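Local coordinates for protein rhamnosidase B (Bacillus sp., PDB 2OKX) that probably hydrolyses terminal alpha-L-rhamnose from alpha-L-rhamnosides as an inverting glycoside hydrolase of family 78, at residues Ser800-Glu809 with Trp864-Leu872. Residues are numbered along the deposited sequence; the frame is centred on the assembly and turned at random.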
# COMPACT_ATOMS: atom_id res chain seq x y z
N SER A 800 9.13 -15.79 1.77
CA SER A 800 8.49 -14.68 2.48
C SER A 800 7.77 -15.17 3.73
O SER A 800 7.34 -16.33 3.80
CB SER A 800 7.46 -13.99 1.58
OG SER A 800 6.37 -14.85 1.33
N PRO A 801 7.62 -14.29 4.73
CA PRO A 801 6.93 -14.69 5.96
C PRO A 801 5.47 -15.00 5.63
O PRO A 801 4.77 -15.64 6.41
CB PRO A 801 7.07 -13.45 6.86
CG PRO A 801 8.37 -12.83 6.37
CD PRO A 801 8.22 -12.95 4.87
N PHE A 802 5.03 -14.53 4.47
CA PHE A 802 3.67 -14.77 4.00
C PHE A 802 3.51 -16.27 3.85
O PHE A 802 2.56 -16.87 4.36
CB PHE A 802 3.46 -14.09 2.64
CG PHE A 802 2.17 -14.48 1.96
CD1 PHE A 802 2.19 -14.98 0.66
CD2 PHE A 802 0.95 -14.32 2.60
CE1 PHE A 802 1.00 -15.31 0.00
CE2 PHE A 802 -0.25 -14.65 1.95
CZ PHE A 802 -0.22 -15.15 0.65
N MET A 803 4.46 -16.88 3.15
CA MET A 803 4.45 -18.32 2.93
C MET A 803 4.71 -19.03 4.26
O MET A 803 4.19 -20.11 4.50
CB MET A 803 5.53 -18.69 1.90
CG MET A 803 5.54 -20.15 1.48
SD MET A 803 4.00 -20.74 0.74
CE MET A 803 3.74 -22.25 1.69
N SER A 804 5.51 -18.40 5.12
CA SER A 804 5.80 -18.98 6.44
C SER A 804 4.50 -19.23 7.20
O SER A 804 4.39 -20.20 7.95
CB SER A 804 6.69 -18.04 7.26
OG SER A 804 8.03 -18.05 6.80
N PHE A 805 3.52 -18.36 7.00
CA PHE A 805 2.23 -18.49 7.69
C PHE A 805 1.60 -19.84 7.37
O PHE A 805 1.14 -20.56 8.27
CB PHE A 805 1.28 -17.36 7.27
CG PHE A 805 0.07 -17.22 8.15
CD1 PHE A 805 -0.90 -18.22 8.21
CD2 PHE A 805 -0.12 -16.07 8.91
CE1 PHE A 805 -2.03 -18.09 9.01
CE2 PHE A 805 -1.25 -15.92 9.72
CZ PHE A 805 -2.21 -16.93 9.77
N PHE A 806 1.56 -20.18 6.08
CA PHE A 806 0.98 -21.44 5.65
C PHE A 806 1.83 -22.60 6.19
O PHE A 806 1.30 -23.64 6.57
CB PHE A 806 0.91 -21.49 4.12
CG PHE A 806 -0.02 -20.45 3.53
CD1 PHE A 806 -1.38 -20.49 3.79
CD2 PHE A 806 0.48 -19.42 2.74
CE1 PHE A 806 -2.24 -19.52 3.27
CE2 PHE A 806 -0.37 -18.45 2.21
CZ PHE A 806 -1.73 -18.50 2.47
N TYR A 807 3.14 -22.39 6.24
CA TYR A 807 4.05 -23.41 6.75
C TYR A 807 3.75 -23.70 8.22
O TYR A 807 3.76 -24.86 8.66
CB TYR A 807 5.49 -22.94 6.57
CG TYR A 807 6.55 -23.87 7.14
CD1 TYR A 807 6.55 -25.23 6.85
CD2 TYR A 807 7.56 -23.37 7.94
CE1 TYR A 807 7.54 -26.08 7.35
CE2 TYR A 807 8.56 -24.20 8.45
CZ TYR A 807 8.53 -25.55 8.15
OH TYR A 807 9.52 -26.35 8.66
N TYR A 808 3.47 -22.65 8.99
CA TYR A 808 3.17 -22.81 10.41
C TYR A 808 1.83 -23.52 10.59
O TYR A 808 1.66 -24.31 11.53
CB TYR A 808 3.16 -21.45 11.12
CG TYR A 808 4.50 -20.73 11.09
CD1 TYR A 808 5.69 -21.42 10.85
CD2 TYR A 808 4.57 -19.35 11.32
CE1 TYR A 808 6.93 -20.75 10.83
CE2 TYR A 808 5.80 -18.68 11.30
CZ TYR A 808 6.97 -19.38 11.06
OH TYR A 808 8.18 -18.72 11.05
N GLU A 809 0.87 -23.25 9.71
CA GLU A 809 -0.42 -23.92 9.81
C GLU A 809 -0.18 -25.42 9.61
O GLU A 809 -0.84 -26.25 10.25
CB GLU A 809 -1.40 -23.39 8.76
CG GLU A 809 -2.00 -22.03 9.09
CD GLU A 809 -3.07 -21.60 8.09
OE1 GLU A 809 -2.73 -21.29 6.93
OE2 GLU A 809 -4.26 -21.57 8.47
N TRP A 864 0.96 -9.23 5.95
CA TRP A 864 0.74 -10.61 5.53
C TRP A 864 1.85 -11.48 6.12
O TRP A 864 1.80 -12.71 6.08
CB TRP A 864 0.67 -10.71 3.99
CG TRP A 864 1.97 -10.71 3.22
CD1 TRP A 864 3.22 -10.39 3.68
CD2 TRP A 864 2.13 -11.05 1.83
NE1 TRP A 864 4.15 -10.52 2.66
CE2 TRP A 864 3.50 -10.92 1.52
CE3 TRP A 864 1.24 -11.45 0.82
CZ2 TRP A 864 4.01 -11.19 0.24
CZ3 TRP A 864 1.75 -11.72 -0.45
CH2 TRP A 864 3.12 -11.58 -0.73
N SER A 865 2.84 -10.81 6.73
CA SER A 865 3.99 -11.45 7.36
C SER A 865 3.90 -11.48 8.89
O SER A 865 4.85 -11.88 9.55
CB SER A 865 5.28 -10.71 6.99
OG SER A 865 5.55 -10.76 5.60
N ALA A 866 2.76 -11.06 9.45
CA ALA A 866 2.62 -11.00 10.91
C ALA A 866 2.19 -12.30 11.60
O ALA A 866 1.59 -12.27 12.69
CB ALA A 866 1.65 -9.87 11.29
N ALA A 867 2.52 -13.44 11.00
CA ALA A 867 2.16 -14.75 11.55
C ALA A 867 2.26 -14.94 13.07
O ALA A 867 1.33 -15.46 13.69
CB ALA A 867 2.99 -15.84 10.85
N PRO A 868 3.38 -14.52 13.70
CA PRO A 868 3.49 -14.70 15.15
C PRO A 868 2.32 -14.14 15.95
O PRO A 868 1.96 -14.67 17.00
CB PRO A 868 4.81 -14.00 15.49
CG PRO A 868 5.62 -14.20 14.22
CD PRO A 868 4.60 -13.90 13.15
N GLY A 869 1.72 -13.06 15.44
CA GLY A 869 0.59 -12.45 16.12
C GLY A 869 -0.60 -13.38 16.23
O GLY A 869 -1.48 -13.19 17.07
N TYR A 870 -0.63 -14.39 15.37
CA TYR A 870 -1.72 -15.37 15.38
C TYR A 870 -1.29 -16.68 16.04
O TYR A 870 -1.97 -17.18 16.93
CB TYR A 870 -2.17 -15.66 13.95
CG TYR A 870 -3.12 -16.84 13.81
CD1 TYR A 870 -4.46 -16.74 14.19
CD2 TYR A 870 -2.67 -18.05 13.29
CE1 TYR A 870 -5.34 -17.83 14.05
CE2 TYR A 870 -3.53 -19.14 13.14
CZ TYR A 870 -4.86 -19.02 13.52
OH TYR A 870 -5.70 -20.10 13.35
N PHE A 871 -0.15 -17.23 15.61
CA PHE A 871 0.30 -18.51 16.15
C PHE A 871 0.71 -18.58 17.61
O PHE A 871 0.52 -19.61 18.25
CB PHE A 871 1.41 -19.10 15.27
CG PHE A 871 0.95 -19.47 13.89
CD1 PHE A 871 1.08 -18.57 12.84
CD2 PHE A 871 0.29 -20.68 13.67
CE1 PHE A 871 0.56 -18.87 11.58
CE2 PHE A 871 -0.23 -20.98 12.42
CZ PHE A 871 -0.10 -20.08 11.37
N LEU A 872 1.28 -17.50 18.15
CA LEU A 872 1.69 -17.53 19.55
C LEU A 872 0.47 -17.67 20.45
O LEU A 872 0.48 -18.44 21.41
CB LEU A 872 2.51 -16.28 19.90
CG LEU A 872 3.86 -16.19 19.18
CD1 LEU A 872 4.60 -14.90 19.55
CD2 LEU A 872 4.70 -17.42 19.54
O HOH W 1 3.05 -14.31 8.08
O HOH W 2 -5.05 -21.88 11.06
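F802 lies flat on W864, and F871 turns its edge to F805 and takes Y808 over one face, in the (alpha/alpha)6-barrel catalytic domain of family 78. Helix segments 801-809 and 868-872 run nearly parallel here, their short axes 12° apart, and W864 belongs to the 3-10 turn leading into the second. F802 and the six-membered ring of W864 form an offset stack, centroids 3.9 Å apart. W864 reaches it with CG wedged between its backbone N and carbonyl carbon (chi1 80°), while F802 CB sits over the indole's five-membered ring. F806 CE2 lies over the rim of the opposite face of F802, and W864 NE1 bonds to E841 O; a glycerol beside this indole may mark a pocket.

Four rings, F805, Y808, Y870 and F871, make an aromatic cluster further along. The planes of F871 and F805 stand at 66°, and Y808 CB is 3.5 Å from the F871 ring centroid. Y870 CD2 covers the other face. A867 CB fills in against F805 CD2 at 3.7 Å. The Y808 hydroxyl is hydrogen-bonded to D823 OD2 of helix 817-833. E809 lays its CG at the edge of F871 and sends its carboxylate to R581 and to a water shared with Y870 OH. At the loop, a second water donates to P801 O and W864 O and accepts from A867 N at 3.1 Å.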